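Local structure of insulinase family protease (Yersinia pestis, 3GO9) at residues L334-V338 / E339-A343; K413-Q416 / A417-S420; E426-R429 / E430-Q433. The protein is probably a peptidase of the insulinase (M16) family, its substrates unknown. All coordinates share one frame; numbering follows the deposited sequence. Where two conformers were deposited one is given.

Contact 1: L334-V338 / E339-A343; sequences LNTPV and ENLTA
The hydroxyl of Thr336 lies against the side chain of Asn340, with OG1 of Thr336 3.4 Å from CB of Asn340, where the chain leaves strand 327-336 and bends toward helix 341-358. With chi1 at 174°, the Thr336 hydroxyl swings away from its own backbone N and toward the turn, and OG1 of Thr336 donates to O of Pro337 at 2.8 Å. The same carbonyl receives N of Asn340 at 3.0 Å, and the two donors approach from opposite faces of its plane, so Pro337 O is gripped from both sides. Asn344, one turn into the helix, in turn donates through ND2 to Thr336 OG1, tying the hydroxyl to the helix as well.

The methyl branch of Thr336 does different work: CG2 of Thr336 packs 3.8 Å from CD1 of Leu341, the two side chains crossing at about a right angle. Asn340 faces the proline. Its OD1 rests 3.4 Å from CG of Pro337, with CB and CD of that ring only slightly farther, while Asn314 ND2 hydrogen-bonds to the same oxygen and helps to set the amide's rotation. A second backbone bond, from N of Leu341 to O of Val338 (3.1 Å), follows directly on the first. One water also donates to O of Val338 and accepts from N of Thr342, bridging the turn to the first turn of the helix.

Two overlapping type I turns, Pro337 to Asn340 and Val338 to Leu341, thus reverse the chain. The arrangement is that of a tight strand-to-helix connection, here leading from an inner strand of the five-stranded sheet into a long helix within the M16 inactive-domain region.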
loop_
_atom_site.group_PDB
_atom_site.type_symbol
_atom_site.label_atom_id
_atom_site.label_comp_id
_atom_site.label_asym_id
_atom_site.label_seq_id
_atom_site.Cartn_x
_atom_site.Cartn_y
_atom_site.Cartn_z
ATOM N N LEU A 334 1.310 8.118 19.611
ATOM C CA LEU A 334 1.267 9.212 20.546
ATOM C C LEU A 334 2.446 10.094 20.290
ATOM O O LEU A 334 3.559 9.779 20.654
ATOM C CB LEU A 334 1.346 8.708 21.995
ATOM C CG LEU A 334 0.199 7.936 22.608
ATOM C CD1 LEU A 334 -0.080 6.621 21.883
ATOM C CD2 LEU A 334 0.486 7.709 24.115
ATOM N N ASN A 335 2.191 11.264 19.697
ATOM C CA ASN A 335 3.277 12.196 19.417
ATOM C C ASN A 335 3.340 13.170 20.587
ATOM O O ASN A 335 2.341 13.840 20.896
ATOM C CB ASN A 335 3.054 12.932 18.079
ATOM C CG ASN A 335 4.182 13.916 17.753
ATOM O OD1 ASN A 335 5.263 13.524 17.276
ATOM N ND2 ASN A 335 3.954 15.190 18.065
ATOM N N THR A 336 4.468 13.184 21.280
ATOM C CA THR A 336 4.593 13.878 22.539
ATOM C C THR A 336 6.028 14.264 22.829
ATOM O O THR A 336 6.948 13.492 22.542
ATOM C CB THR A 336 4.091 13.003 23.708
ATOM O OG1 THR A 336 4.356 13.667 24.956
ATOM C CG2 THR A 336 4.757 11.595 23.681
ATOM N N PRO A 337 6.236 15.464 23.408
ATOM C CA PRO A 337 7.558 15.707 23.988
ATOM C C PRO A 337 7.877 14.648 25.031
ATOM O O PRO A 337 6.993 14.153 25.731
ATOM C CB PRO A 337 7.424 17.111 24.634
ATOM C CG PRO A 337 6.261 17.714 23.981
ATOM C CD PRO A 337 5.302 16.554 23.717
ATOM N N VAL A 338 9.147 14.308 25.130
ATOM C CA VAL A 338 9.605 13.339 26.113
ATOM C C VAL A 338 9.200 13.692 27.575
ATOM O O VAL A 338 8.854 12.772 28.383
ATOM C CB VAL A 338 11.105 13.088 25.965
ATOM C CG1 VAL A 338 11.969 14.341 26.360
ATOM C CG2 VAL A 338 11.513 11.890 26.790
ATOM N N GLU A 339 9.157 14.990 27.883
ATOM C CA GLU A 339 8.783 15.488 29.207
ATOM C C GLU A 339 7.339 15.134 29.566
ATOM O O GLU A 339 6.981 15.080 30.737
ATOM C CB GLU A 339 8.975 17.006 29.253
ATOM C CG GLU A 339 10.448 17.442 29.224
ATOM C CD GLU A 339 11.096 17.565 27.833
ATOM O OE1 GLU A 339 10.467 17.253 26.783
ATOM O OE2 GLU A 339 12.284 17.967 27.806
ATOM N N ASN A 340 6.510 14.907 28.548
ATOM C CA ASN A 340 5.096 14.582 28.735
ATOM C C ASN A 340 4.764 13.130 28.376
ATOM O O ASN A 340 3.617 12.736 28.436
ATOM C CB ASN A 340 4.251 15.486 27.846
ATOM C CG ASN A 340 4.523 16.962 28.064
ATOM O OD1 ASN A 340 4.904 17.673 27.134
ATOM N ND2 ASN A 340 4.321 17.424 29.267
ATOM N N LEU A 341 5.771 12.334 28.036
ATOM C CA LEU A 341 5.579 10.953 27.595
ATOM C C LEU A 341 4.813 10.063 28.572
ATOM O O LEU A 341 3.819 9.450 28.184
ATOM C CB LEU A 341 6.935 10.327 27.310
ATOM C CG LEU A 341 6.944 8.869 26.844
ATOM C CD1 LEU A 341 6.172 8.547 25.559
ATOM C CD2 LEU A 341 8.421 8.419 26.674
ATOM N N THR A 342 5.281 9.967 29.811
ATOM C CA THR A 342 4.634 9.081 30.775
ATOM C C THR A 342 3.173 9.492 31.029
ATOM O O THR A 342 2.294 8.650 31.018
ATOM C CB THR A 342 5.399 8.978 32.066
ATOM O OG1 THR A 342 6.753 8.575 31.834
ATOM C CG2 THR A 342 4.727 7.990 32.987
ATOM N N ALA A 343 2.902 10.781 31.181
ATOM C CA ALA A 343 1.523 11.256 31.380
ATOM C C ALA A 343 0.637 10.934 30.180
ATOM O O ALA A 343 -0.492 10.488 30.331
ATOM C CB ALA A 343 1.510 12.771 31.663
HETATM O O HOH W 1 7.556 11.696 30.737
#

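Contact 2: K413-Q416 / A417-S420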
loop_
_atom_site.group_PDB
_atom_site.type_symbol
_atom_site.label_atom_id
_atom_site.label_comp_id
_atom_site.label_asym_id
_atom_site.label_seq_id
_atom_site.Cartn_x
_atom_site.Cartn_y
_atom_site.Cartn_z
ATOM N N LYS A 413 -24.993 -3.716 -0.292
ATOM C CA LYS A 413 -25.874 -4.651 0.311
ATOM C C LYS A 413 -25.217 -5.364 1.513
ATOM O O LYS A 413 -25.793 -5.449 2.614
ATOM C CB LYS A 413 -26.334 -5.677 -0.717
ATOM C CG LYS A 413 -27.227 -6.754 -0.200
ATOM C CD LYS A 413 -27.516 -7.777 -1.244
ATOM C CE LYS A 413 -26.340 -8.650 -1.555
ATOM N NZ LYS A 413 -26.611 -9.447 -2.788
ATOM N N LEU A 414 -24.031 -5.911 1.293
ATOM C CA LEU A 414 -23.354 -6.612 2.386
ATOM C C LEU A 414 -22.999 -5.686 3.553
ATOM O O LEU A 414 -23.143 -6.069 4.727
ATOM C CB LEU A 414 -22.132 -7.352 1.850
ATOM C CG LEU A 414 -22.435 -8.512 0.889
ATOM C CD1 LEU A 414 -21.082 -9.198 0.417
ATOM C CD2 LEU A 414 -23.291 -9.595 1.489
ATOM N N ARG A 415 -22.543 -4.466 3.259
ATOM C CA ARG A 415 -22.162 -3.496 4.294
ATOM C C ARG A 415 -23.413 -3.051 5.066
ATOM O O ARG A 415 -23.386 -2.953 6.304
ATOM C CB ARG A 415 -21.497 -2.260 3.657
ATOM C CG ARG A 415 -21.004 -1.207 4.689
ATOM C CD ARG A 415 -19.838 -1.666 5.413
ATOM N NE ARG A 415 -19.383 -0.631 6.319
ATOM C CZ ARG A 415 -18.391 -0.767 7.190
ATOM N NH1 ARG A 415 -17.726 -1.904 7.332
ATOM N NH2 ARG A 415 -18.061 0.272 7.930
ATOM N N GLN A 416 -24.514 -2.787 4.351
ATOM C CA GLN A 416 -25.779 -2.484 5.048
ATOM C C GLN A 416 -26.159 -3.612 6.004
ATOM O O GLN A 416 -26.617 -3.383 7.118
ATOM C CB GLN A 416 -26.964 -2.199 4.116
ATOM C CG GLN A 416 -28.188 -1.617 4.844
ATOM C CD GLN A 416 -27.852 -0.297 5.609
ATOM O OE1 GLN A 416 -27.698 0.760 4.991
ATOM N NE2 GLN A 416 -27.692 -0.381 6.933
ATOM N N ALA A 417 -26.065 -4.845 5.560
ATOM C CA ALA A 417 -26.474 -5.945 6.410
ATOM C C ALA A 417 -25.551 -6.063 7.611
ATOM O O ALA A 417 -26.027 -6.344 8.736
ATOM C CB ALA A 417 -26.521 -7.245 5.620
ATOM N N PHE A 418 -24.244 -5.851 7.408
ATOM C CA PHE A 418 -23.291 -5.812 8.523
ATOM C C PHE A 418 -23.705 -4.722 9.566
ATOM O O PHE A 418 -23.813 -4.998 10.769
ATOM C CB PHE A 418 -21.894 -5.579 7.969
ATOM C CG PHE A 418 -20.894 -5.239 9.000
ATOM C CD1 PHE A 418 -20.464 -6.201 9.891
ATOM C CD2 PHE A 418 -20.448 -3.951 9.136
ATOM C CE1 PHE A 418 -19.591 -5.862 10.854
ATOM C CE2 PHE A 418 -19.609 -3.621 10.145
ATOM C CZ PHE A 418 -19.208 -4.587 10.998
ATOM N N LEU A 419 -23.902 -3.496 9.096
ATOM C CA LEU A 419 -24.195 -2.393 10.016
ATOM C C LEU A 419 -25.536 -2.652 10.719
ATOM O O LEU A 419 -25.648 -2.416 11.912
ATOM C CB LEU A 419 -24.202 -1.039 9.304
ATOM C CG LEU A 419 -22.875 -0.597 8.682
ATOM C CD1 LEU A 419 -23.011 0.765 7.935
ATOM C CD2 LEU A 419 -21.845 -0.485 9.839
ATOM N N SER A 420 -26.534 -3.164 10.010
ATOM C CA SER A 420 -27.840 -3.316 10.644
ATOM C C SER A 420 -27.861 -4.457 11.629
ATOM O O SER A 420 -28.712 -4.460 12.555
ATOM C CB SER A 420 -28.938 -3.514 9.588
ATOM O OG SER A 420 -29.027 -2.309 8.856
#
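Ala417 opens the second turn of this helical segment by donating from its N to O of Lys413 at 3.0 Å, and its methyl group lies beside that same carbonyl. Phe418 repeats the backbone pattern with Leu414. Its ring runs side by side with the Arg415 side chain, the two pointing the same way: NH1 of Arg415 comes within 3.8 Å of CE2 of Phe418, with the guanidinium and ring planes 30° apart. A bend at chi2 (72°) turns the arginine chain along the helix toward this ring. Leu419 donates its N to O of Arg415 at 2.9 Å, and its CD2 covers one guanidinium face near the rim, 4.0 Å above the plane. Ser420 is joined to Gln416 twice, by backbone and by side chain: its N bonds to O of Gln416 while its OG accepts NE2 of Gln416 at 3.0 Å. That amide nitrogen also donates to Asn373 OD1.

Helix 408-421 packs against helices 283-309 and 362-377. Arg415 makes a cation-pi contact with Trp290 of the former, whose ring also meets Phe418, and Leu414 packs there too; Gln416, Leu419 and Arg415, which touches Lys372 and Leu376, face the latter.

Contact 3: E426-R429 / E430-Q433; sequences ELNR and ELKQ
Gln433 reaches back one turn along the amphipathic helix 424-435 and lays its amide beside CG and CD of Arg429, so that the aliphatic part of the arginine, not its charge, makes this contact. CG of Arg429 lies 3.5 Å from NE2 of Gln433, and CD of Arg429 is equally near that amide nitrogen. The glutamine chain is extended beyond CG, which carries its amide to the arginine methylenes. The two side chains run at a slant to one another, with guanidinium and amide planes 49° apart. Bends at chi2 and chi3 (63° and 61°) fold the arginine so that its guanidinium turns from the glutamine toward Lys432. There NH1 of Arg429 meets the lysine's methylenes, 3.7 Å from CD of Lys432. The charged ends stay apart, NH1 of Arg429 being 5.4 Å from NZ of Lys432, and the ammonium finds its partners in the carbonyls of Arg356 and Ala357, late in helix 341-358.

The flank facing helices 283-309 and 362-377 carries Leu427 and Leu431, with Glu430 beside them. Leu427 packs on Phe365 and Leu368 of helix 362-377 and on Ala295 of helix 283-309, and Leu431 reaches Leu299 of the latter. Glu430 turns its carboxylate toward helix 283-309 as well, OE2 accepting from Ser292 OG. Four regular backbone bonds, each from an N to the O four residues earlier, run through the segment; the last joins N of Gln433 to O of Arg429 at 2.8 Å.

The amide of Asn428 is held by its own bonds: OD1 accepts from Leu360 N, and that same OD1 of Asn428 also touches CD1 of Leu431 at 3.7 Å.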
loop_
_atom_site.group_PDB
_atom_site.type_symbol
_atom_site.label_atom_id
_atom_site.label_comp_id
_atom_site.label_asym_id
_atom_site.label_seq_id
_atom_site.Cartn_x
_atom_site.Cartn_y
_atom_site.Cartn_z
ATOM N N GLU A 426 -21.559 -7.369 20.465
ATOM C CA GLU A 426 -20.633 -7.917 19.472
ATOM C C GLU A 426 -19.463 -6.990 19.304
ATOM O O GLU A 426 -18.280 -7.441 19.326
ATOM C CB GLU A 426 -21.335 -8.146 18.141
ATOM C CG GLU A 426 -22.318 -9.286 18.148
ATOM C CD GLU A 426 -23.208 -9.376 16.894
ATOM O OE1 GLU A 426 -23.431 -8.382 16.164
ATOM O OE2 GLU A 426 -23.744 -10.474 16.664
ATOM N N LEU A 427 -19.756 -5.700 19.128
ATOM C CA LEU A 427 -18.638 -4.746 18.949
ATOM C C LEU A 427 -17.789 -4.703 20.244
ATOM O O LEU A 427 -16.582 -4.680 20.183
ATOM C CB LEU A 427 -19.124 -3.350 18.580
ATOM C CG LEU A 427 -18.000 -2.400 18.094
ATOM C CD1 LEU A 427 -17.271 -2.963 16.882
ATOM C CD2 LEU A 427 -18.467 -1.019 17.726
ATOM N N ASN A 428 -18.424 -4.675 21.409
ATOM C CA ASN A 428 -17.641 -4.661 22.663
ATOM C C ASN A 428 -16.808 -5.924 22.898
ATOM O O ASN A 428 -15.696 -5.864 23.447
ATOM C CB ASN A 428 -18.578 -4.367 23.851
ATOM C CG ASN A 428 -18.919 -2.918 23.958
ATOM O OD1 ASN A 428 -18.336 -2.103 23.258
ATOM N ND2 ASN A 428 -19.892 -2.571 24.833
ATOM N N ARG A 429 -17.326 -7.090 22.525
ATOM C CA ARG A 429 -16.528 -8.310 22.593
ATOM C C ARG A 429 -15.290 -8.229 21.716
ATOM O O ARG A 429 -14.229 -8.652 22.150
ATOM C CB ARG A 429 -17.352 -9.526 22.210
ATOM C CG ARG A 429 -16.592 -10.831 22.189
ATOM C CD ARG A 429 -16.050 -11.198 23.556
ATOM N NE ARG A 429 -17.150 -11.379 24.541
ATOM C CZ ARG A 429 -17.005 -11.659 25.840
ATOM N NH1 ARG A 429 -15.813 -11.823 26.407
ATOM N NH2 ARG A 429 -18.105 -11.810 26.592
ATOM N N GLU A 430 -15.463 -7.721 20.495
ATOM C CA GLU A 430 -14.352 -7.539 19.528
ATOM C C GLU A 430 -13.317 -6.576 20.146
ATOM O O GLU A 430 -12.103 -6.869 20.176
ATOM C CB GLU A 430 -14.912 -7.012 18.218
ATOM C CG GLU A 430 -13.921 -6.831 17.123
ATOM C CD GLU A 430 -13.311 -8.106 16.612
ATOM O OE1 GLU A 430 -14.043 -9.094 16.456
ATOM O OE2 GLU A 430 -12.076 -8.100 16.329
ATOM N N LEU A 431 -13.788 -5.498 20.731
ATOM C CA LEU A 431 -12.883 -4.569 21.416
ATOM C C LEU A 431 -12.099 -5.259 22.532
ATOM O O LEU A 431 -10.871 -5.057 22.679
ATOM C CB LEU A 431 -13.656 -3.374 21.998
ATOM C CG LEU A 431 -13.955 -2.207 21.106
ATOM C CD1 LEU A 431 -15.010 -1.325 21.775
ATOM C CD2 LEU A 431 -12.663 -1.430 20.756
ATOM N N LYS A 432 -12.816 -6.039 23.341
ATOM C CA LYS A 432 -12.199 -6.725 24.448
ATOM C C LYS A 432 -11.137 -7.684 23.915
ATOM O O LYS A 432 -10.024 -7.735 24.418
ATOM C CB LYS A 432 -13.251 -7.487 25.253
ATOM C CG LYS A 432 -12.625 -8.211 26.446
ATOM C CD LYS A 432 -13.556 -9.061 27.266
ATOM C CE LYS A 432 -14.643 -8.257 27.917
ATOM N NZ LYS A 432 -14.164 -7.385 28.993
ATOM N N GLN A 433 -11.497 -8.451 22.887
ATOM C CA GLN A 433 -10.574 -9.437 22.297
ATOM C C GLN A 433 -9.297 -8.794 21.733
ATOM O O GLN A 433 -8.194 -9.217 22.052
ATOM C CB GLN A 433 -11.280 -10.242 21.229
ATOM C CG GLN A 433 -12.197 -11.269 21.837
ATOM C CD GLN A 433 -13.248 -11.809 20.894
ATOM O OE1 GLN A 433 -13.502 -11.271 19.797
ATOM N NE2 GLN A 433 -13.922 -12.899 21.347
#

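How the contacts relate
Contacts 1, 2 and 3 follow in series along the chain and all belong to the C-terminal part of the protein. Contact 1, within the M16 inactive-domain region, lies at the start of helix 341-358, and contact 3 reaches the late carbonyls of that helix; their centres are about 29 Å apart. Contacts 2 and 3 sit on the successive helices 408-421 and 424-435, with centres about 18 Å apart and nearest atoms about 6 Å. Both helices pack on helices 283-309 and 362-377. Contacts 1 and 2 are farthest apart, about 40 Å between centres. Contact 1 thus joins the five-stranded sheet to helix 341-358, while contacts 2 and 3 lie among the helices packed around helix 283-309.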